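Local coordinates for hdh assembly factor Kustc1130 (Kuenenia stuttgartiensis, PDB 6HIF), which probably helps assemble the hydrazine dehydrogenase (hdh) complex of this anammox bacterium, at residues Leu33-Ile38 and Val99-Gly104; Val28-Leu33 and Val65-Pro70. One frame throughout, in Å; residues are numbered along the deposited sequence.

Contact 1: residues Leu33-Ile38 and Val99-Gly104; sequences LWVTAI and VSLDLG
Leu33 lays its CD1 methyl obliquely against CG2 of Val99, 3.8 Å apart. Its CG stands anti to the backbone N (chi1 177°), which carries the CD1 branch diagonally over to the neighbouring strand. Two residues on, the same face of the sheet brings Val35 CG1 loosely to Leu101 CD1, at 4.3 Å.

The backbones run parallel, and five hydrogen bonds join them. Val99 gives its N to Trp34 O at 2.7 Å and takes Thr36 N on its O. Leu101 repeats the scheme: its N bonds Thr36 O at 3.0 Å, and its O receives Ile38 N. Leu103 N then closes on Ile38 O at 2.8 Å, just past the end of strand 96-102. Residues 31-39 and 96-102 are thus paired strands in one sheet of a beta sandwich. The face with Leu33, Val35, Ala37, Val99 and Leu101 is turned to the second sheet, where strands 48-51, 71-79 and 83-91 meet it.

The other face is mixed: Thr36, Ser100 and Asp102 share it with Trp34 and Ile38. Thr36 OG1 hydrogen-bonds Thr63 OG1, and Ser100 OG bonds the backbone of another protein's chain. Trp34 stacks on Phe98 and lies near a bound heme c.

Ile38 and Asp102 cross at about a right angle, with Asp102 OD1 3.4 Å from Ile38 CB. Asp102 OD2 accepts Gly104 N at 3.2 Å in an Asx turn, the donor lying well above the carboxylate plane (68°). OD1 also takes a weak bond from Ile40 N. An alanine in place of Asp102 removes both carboxylate oxygens, which would probably leave Gly104 N and Ile40 N without these acceptors and let the turn move more freely. The Leu103 side chain touches Ala85 and Glu79.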
loop_
_atom_site.group_PDB
_atom_site.type_symbol
_atom_site.label_atom_id
_atom_site.label_comp_id
_atom_site.label_asym_id
_atom_site.label_seq_id
_atom_site.Cartn_x
_atom_site.Cartn_y
_atom_site.Cartn_z
ATOM N N LEU Y 33 20.266 34.699 -60.547
ATOM C CA LEU Y 33 20.712 34.605 -61.927
ATOM C C LEU Y 33 22.109 33.994 -61.971
ATOM O O LEU Y 33 23.046 34.528 -61.383
ATOM C CB LEU Y 33 20.707 36.002 -62.557
ATOM C CG LEU Y 33 21.215 36.085 -63.996
ATOM C CD1 LEU Y 33 20.187 35.538 -64.974
ATOM C CD2 LEU Y 33 21.565 37.519 -64.357
ATOM N N TRP Y 34 22.217 32.863 -62.676
ATOM C CA TRP Y 34 23.490 32.225 -62.968
ATOM C C TRP Y 34 23.922 32.641 -64.370
ATOM O O TRP Y 34 23.130 32.549 -65.308
ATOM C CB TRP Y 34 23.345 30.702 -62.898
ATOM C CG TRP Y 34 22.848 30.148 -61.596
ATOM C CD1 TRP Y 34 21.641 30.380 -61.001
ATOM C CD2 TRP Y 34 23.541 29.213 -60.750
ATOM N NE1 TRP Y 34 21.543 29.672 -59.833
ATOM C CE2 TRP Y 34 22.691 28.944 -59.654
ATOM C CE3 TRP Y 34 24.789 28.581 -60.810
ATOM C CZ2 TRP Y 34 23.061 28.075 -58.627
ATOM C CZ3 TRP Y 34 25.153 27.722 -59.796
ATOM C CH2 TRP Y 34 24.297 27.473 -58.721
ATOM N N VAL Y 35 25.173 33.098 -64.504
ATOM C CA VAL Y 35 25.715 33.432 -65.815
ATOM C C VAL Y 35 26.996 32.632 -66.047
ATOM O O VAL Y 35 27.957 32.754 -65.290
ATOM C CB VAL Y 35 25.937 34.947 -66.004
ATOM C CG1 VAL Y 35 26.445 35.272 -67.401
ATOM C CG2 VAL Y 35 24.680 35.749 -65.709
ATOM N N THR Y 36 26.985 31.811 -67.104
ATOM C CA THR Y 36 28.121 30.974 -67.452
ATOM C C THR Y 36 28.758 31.502 -68.735
ATOM O O THR Y 36 28.076 31.707 -69.742
ATOM C CB THR Y 36 27.711 29.501 -67.577
ATOM O OG1 THR Y 36 27.066 29.100 -66.368
ATOM C CG2 THR Y 36 28.880 28.582 -67.855
ATOM N N ALA Y 37 30.076 31.720 -68.672
ATOM C CA ALA Y 37 30.848 32.204 -69.804
ATOM C C ALA Y 37 31.588 31.035 -70.447
ATOM O O ALA Y 37 32.441 30.408 -69.818
ATOM C CB ALA Y 37 31.802 33.283 -69.350
ATOM N N ILE Y 38 31.247 30.758 -71.709
ATOM C CA ILE Y 38 31.794 29.619 -72.426
ATOM C C ILE Y 38 32.571 30.131 -73.635
ATOM O O ILE Y 38 32.212 31.148 -74.223
ATOM C CB ILE Y 38 30.677 28.645 -72.861
ATOM C CG1 ILE Y 38 29.512 28.583 -71.875
ATOM C CG2 ILE Y 38 31.236 27.260 -73.116
ATOM C CD1 ILE Y 38 28.298 27.875 -72.430
ATOM N N VAL Y 99 21.793 31.463 -67.359
ATOM C CA VAL Y 99 22.100 32.037 -68.657
ATOM C C VAL Y 99 23.470 31.527 -69.093
ATOM O O VAL Y 99 24.431 31.552 -68.319
ATOM C CB VAL Y 99 22.021 33.577 -68.637
ATOM C CG1 VAL Y 99 22.632 34.205 -69.881
ATOM C CG2 VAL Y 99 20.594 34.064 -68.447
ATOM N N SER Y 100 23.529 31.039 -70.337
ATOM C CA SER Y 100 24.754 30.493 -70.898
ATOM C C SER Y 100 25.127 31.272 -72.154
ATOM O O SER Y 100 24.410 31.224 -73.152
ATOM C CB SER Y 100 24.594 29.029 -71.195
ATOM O OG SER Y 100 25.831 28.355 -71.038
ATOM N N LEU Y 101 26.251 31.992 -72.083
ATOM C CA LEU Y 101 26.694 32.831 -73.186
ATOM C C LEU Y 101 28.034 32.318 -73.707
ATOM O O LEU Y 101 28.991 32.188 -72.942
ATOM C CB LEU Y 101 26.802 34.285 -72.707
ATOM C CG LEU Y 101 25.484 34.957 -72.321
ATOM C CD1 LEU Y 101 25.742 36.209 -71.500
ATOM C CD2 LEU Y 101 24.638 35.280 -73.546
ATOM N N ASP Y 102 28.075 32.018 -75.012
ATOM C CA ASP Y 102 29.296 31.576 -75.667
ATOM C C ASP Y 102 29.925 32.749 -76.413
ATOM O O ASP Y 102 29.244 33.448 -77.160
ATOM C CB ASP Y 102 29.044 30.402 -76.612
ATOM C CG ASP Y 102 30.328 29.723 -77.055
ATOM O OD1 ASP Y 102 30.927 29.015 -76.221
ATOM O OD2 ASP Y 102 30.727 29.917 -78.225
ATOM N N LEU Y 103 31.235 32.938 -76.213
ATOM C CA LEU Y 103 31.938 34.096 -76.742
ATOM C C LEU Y 103 32.774 33.697 -77.954
ATOM O O LEU Y 103 33.549 34.502 -78.464
ATOM C CB LEU Y 103 32.815 34.704 -75.641
ATOM C CG LEU Y 103 32.116 35.695 -74.712
ATOM C CD1 LEU Y 103 31.254 34.971 -73.684
ATOM C CD2 LEU Y 103 33.135 36.585 -74.014
ATOM N N GLY Y 104 32.605 32.450 -78.407
ATOM C CA GLY Y 104 33.263 31.970 -79.611
ATOM C C GLY Y 104 34.670 31.447 -79.333
ATOM O O GLY Y 104 35.131 31.464 -78.192
#

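Contact 2: residues Val28-Leu33 and Val65-Pro70; sequences VKPAKL and VFELRP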
loop_
_atom_site.group_PDB
_atom_site.type_symbol
_atom_site.label_atom_id
_atom_site.label_comp_id
_atom_site.label_asym_id
_atom_site.label_seq_id
_atom_site.Cartn_x
_atom_site.Cartn_y
_atom_site.Cartn_z
ATOM N N VAL Y 28 10.130 40.548 -50.362
ATOM C CA VAL Y 28 10.212 40.297 -51.791
ATOM C C VAL Y 28 11.400 39.366 -52.016
ATOM O O VAL Y 28 12.544 39.755 -51.793
ATOM C CB VAL Y 28 10.344 41.605 -52.603
ATOM C CG1 VAL Y 28 10.560 41.346 -54.086
ATOM C CG2 VAL Y 28 9.154 42.533 -52.400
ATOM N N LYS Y 29 11.105 38.125 -52.424
ATOM C CA LYS Y 29 12.137 37.127 -52.644
ATOM C C LYS Y 29 12.951 37.515 -53.878
ATOM O O LYS Y 29 12.410 37.634 -54.978
ATOM C CB LYS Y 29 11.524 35.728 -52.772
ATOM C CG LYS Y 29 12.518 34.580 -52.646
ATOM C CD LYS Y 29 12.001 33.258 -53.178
ATOM C CE LYS Y 29 13.070 32.186 -53.225
ATOM N NZ LYS Y 29 12.570 30.937 -53.847
ATOM N N PRO Y 30 14.276 37.739 -53.729
ATOM C CA PRO Y 30 15.112 38.185 -54.843
ATOM C C PRO Y 30 15.276 37.076 -55.877
ATOM O O PRO Y 30 15.175 35.898 -55.543
ATOM C CB PRO Y 30 16.458 38.528 -54.186
ATOM C CG PRO Y 30 16.484 37.694 -52.922
ATOM C CD PRO Y 30 15.039 37.568 -52.482
ATOM N N ALA Y 31 15.505 37.480 -57.132
ATOM C CA ALA Y 31 15.764 36.550 -58.219
ATOM C C ALA Y 31 17.219 36.093 -58.154
ATOM O O ALA Y 31 18.085 36.849 -57.716
ATOM C CB ALA Y 31 15.443 37.200 -59.542
ATOM N N LYS Y 32 17.470 34.845 -58.574
ATOM C CA LYS Y 32 18.817 34.304 -58.637
ATOM C C LYS Y 32 19.177 34.063 -60.098
ATOM O O LYS Y 32 18.475 33.341 -60.801
ATOM C CB LYS Y 32 18.938 33.030 -57.793
ATOM C CG LYS Y 32 20.199 32.932 -56.940
ATOM C CD LYS Y 32 20.282 31.664 -56.103
ATOM C CE LYS Y 32 21.559 31.553 -55.290
ATOM N NZ LYS Y 32 21.936 30.142 -55.025
ATOM N N LEU Y 33 20.266 34.699 -60.547
ATOM C CA LEU Y 33 20.712 34.605 -61.927
ATOM C C LEU Y 33 22.109 33.994 -61.971
ATOM O O LEU Y 33 23.046 34.528 -61.383
ATOM C CB LEU Y 33 20.707 36.002 -62.557
ATOM C CG LEU Y 33 21.215 36.085 -63.996
ATOM C CD1 LEU Y 33 20.187 35.538 -64.974
ATOM C CD2 LEU Y 33 21.565 37.519 -64.357
ATOM N N VAL Y 65 27.128 33.784 -59.900
ATOM C CA VAL Y 65 25.765 33.747 -59.391
ATOM C C VAL Y 65 25.434 35.119 -58.806
ATOM O O VAL Y 65 26.168 35.632 -57.964
ATOM C CB VAL Y 65 25.566 32.615 -58.359
ATOM C CG1 VAL Y 65 24.101 32.427 -57.989
ATOM C CG2 VAL Y 65 26.172 31.299 -58.821
ATOM N N PHE Y 66 24.324 35.704 -59.265
ATOM C CA PHE Y 66 23.891 37.015 -58.816
ATOM C C PHE Y 66 22.533 36.906 -58.131
ATOM O O PHE Y 66 21.631 36.239 -58.639
ATOM C CB PHE Y 66 23.796 37.977 -60.001
ATOM C CG PHE Y 66 25.083 38.160 -60.759
ATOM C CD1 PHE Y 66 26.022 39.095 -60.348
ATOM C CD2 PHE Y 66 25.360 37.395 -61.881
ATOM C CE1 PHE Y 66 27.210 39.260 -61.043
ATOM C CE2 PHE Y 66 26.548 37.560 -62.576
ATOM C CZ PHE Y 66 27.470 38.492 -62.156
ATOM N N GLU Y 67 22.409 37.573 -56.977
ATOM C CA GLU Y 67 21.137 37.722 -56.288
ATOM C C GLU Y 67 20.632 39.146 -56.518
ATOM O O GLU Y 67 21.252 40.100 -56.057
ATOM C CB GLU Y 67 21.306 37.399 -54.803
ATOM C CG GLU Y 67 20.011 37.012 -54.116
ATOM C CD GLU Y 67 20.074 37.020 -52.596
ATOM O OE1 GLU Y 67 20.405 38.078 -52.016
ATOM O OE2 GLU Y 67 19.790 35.967 -51.992
ATOM N N LEU Y 68 19.517 39.272 -57.249
ATOM C CA LEU Y 68 19.055 40.561 -57.741
ATOM C C LEU Y 68 17.598 40.792 -57.347
ATOM O O LEU Y 68 16.814 39.848 -57.279
ATOM C CB LEU Y 68 19.186 40.581 -59.266
ATOM C CG LEU Y 68 20.579 40.313 -59.829
ATOM C CD1 LEU Y 68 20.482 39.891 -61.287
ATOM C CD2 LEU Y 68 21.481 41.530 -59.679
ATOM N N ARG Y 69 17.251 42.067 -57.119
ATOM C CA ARG Y 69 15.873 42.489 -56.923
ATOM C C ARG Y 69 15.144 42.433 -58.263
ATOM O O ARG Y 69 15.771 42.569 -59.310
ATOM C CB ARG Y 69 15.823 43.904 -56.337
ATOM C CG ARG Y 69 16.216 43.988 -54.868
ATOM C CD ARG Y 69 15.975 45.359 -54.257
ATOM N NE ARG Y 69 16.690 46.432 -54.940
ATOM C CZ ARG Y 69 17.931 46.826 -54.660
ATOM N NH1 ARG Y 69 18.613 46.241 -53.688
ATOM N NH2 ARG Y 69 18.487 47.801 -55.356
ATOM N N PRO Y 70 13.806 42.220 -58.285
ATOM C CA PRO Y 70 13.048 42.202 -59.536
ATOM C C PRO Y 70 13.336 43.420 -60.409
ATOM O O PRO Y 70 13.547 44.516 -59.897
ATOM C CB PRO Y 70 11.589 42.245 -59.056
ATOM C CG PRO Y 70 11.624 41.561 -57.707
ATOM C CD PRO Y 70 12.957 41.961 -57.109
#
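Ala31 and Leu68 form a hydrogen-bonded antiparallel pair, and so do Leu33 and Phe66. Leu68 N bonds Ala31 O at 2.9 Å. The return bond, Ala31 N to Leu68 O, is more bent (134° at the hydrogen). Leu33 N reaches Phe66 O at 2.8 Å, nearly straight. Leu33 O accepts Phe66 N and also lies at the edge of the Phe66 ring, 3.7 Å from CD2.

Apolar contacts fill in around this frame. Leu33 CD2 meets Leu68 CD1 at 4.0 Å. Val28 CG1 touches Pro70 CG at 3.8 Å, beyond the strand ends. Lys32 lays its extended chain across Val65, CE against CG1 at 3.8 Å.

The charged residues touch across the contact mainly through their carbon atoms. With its CG anti to the backbone N (chi1 -158°), Glu67 runs its extended chain obliquely past the Pro30 ring, CD 3.7 Å from Pro30 CG. The Lys32 NZ charge is paired outside, in a salt bridge with an acidic side chain of another protein's chain.

Strand 63-68 pairs with the start of strand 31-39, while Phe66 and Leu68 pack onto strands 48-51 and 54-57 of the facing sheet.

Overall arrangement
Both contacts use strand 31-39, and Leu33 belongs to each. Strand 63-68 pairs antiparallel with its start in contact 2; strand 96-102 runs parallel along its later part in contact 1. Their centres are about 17 Å apart. Contact 1 is buried near the middle of the chain. Contact 2 is nearer the surface, with prolines and charged side chains toward its end. The two also touch: Trp34 CE3 packs on Val65 CG2 at 3.6 Å. In both, one face supplies apolar side chains to the sandwich core. On the other face, contact 1 mixes Trp34 and Ile38 with Thr36, Ser100 and Asp102, whereas contact 2 has Lys32 and Glu67. Trp34 and Lys32 both lie near bound heme c.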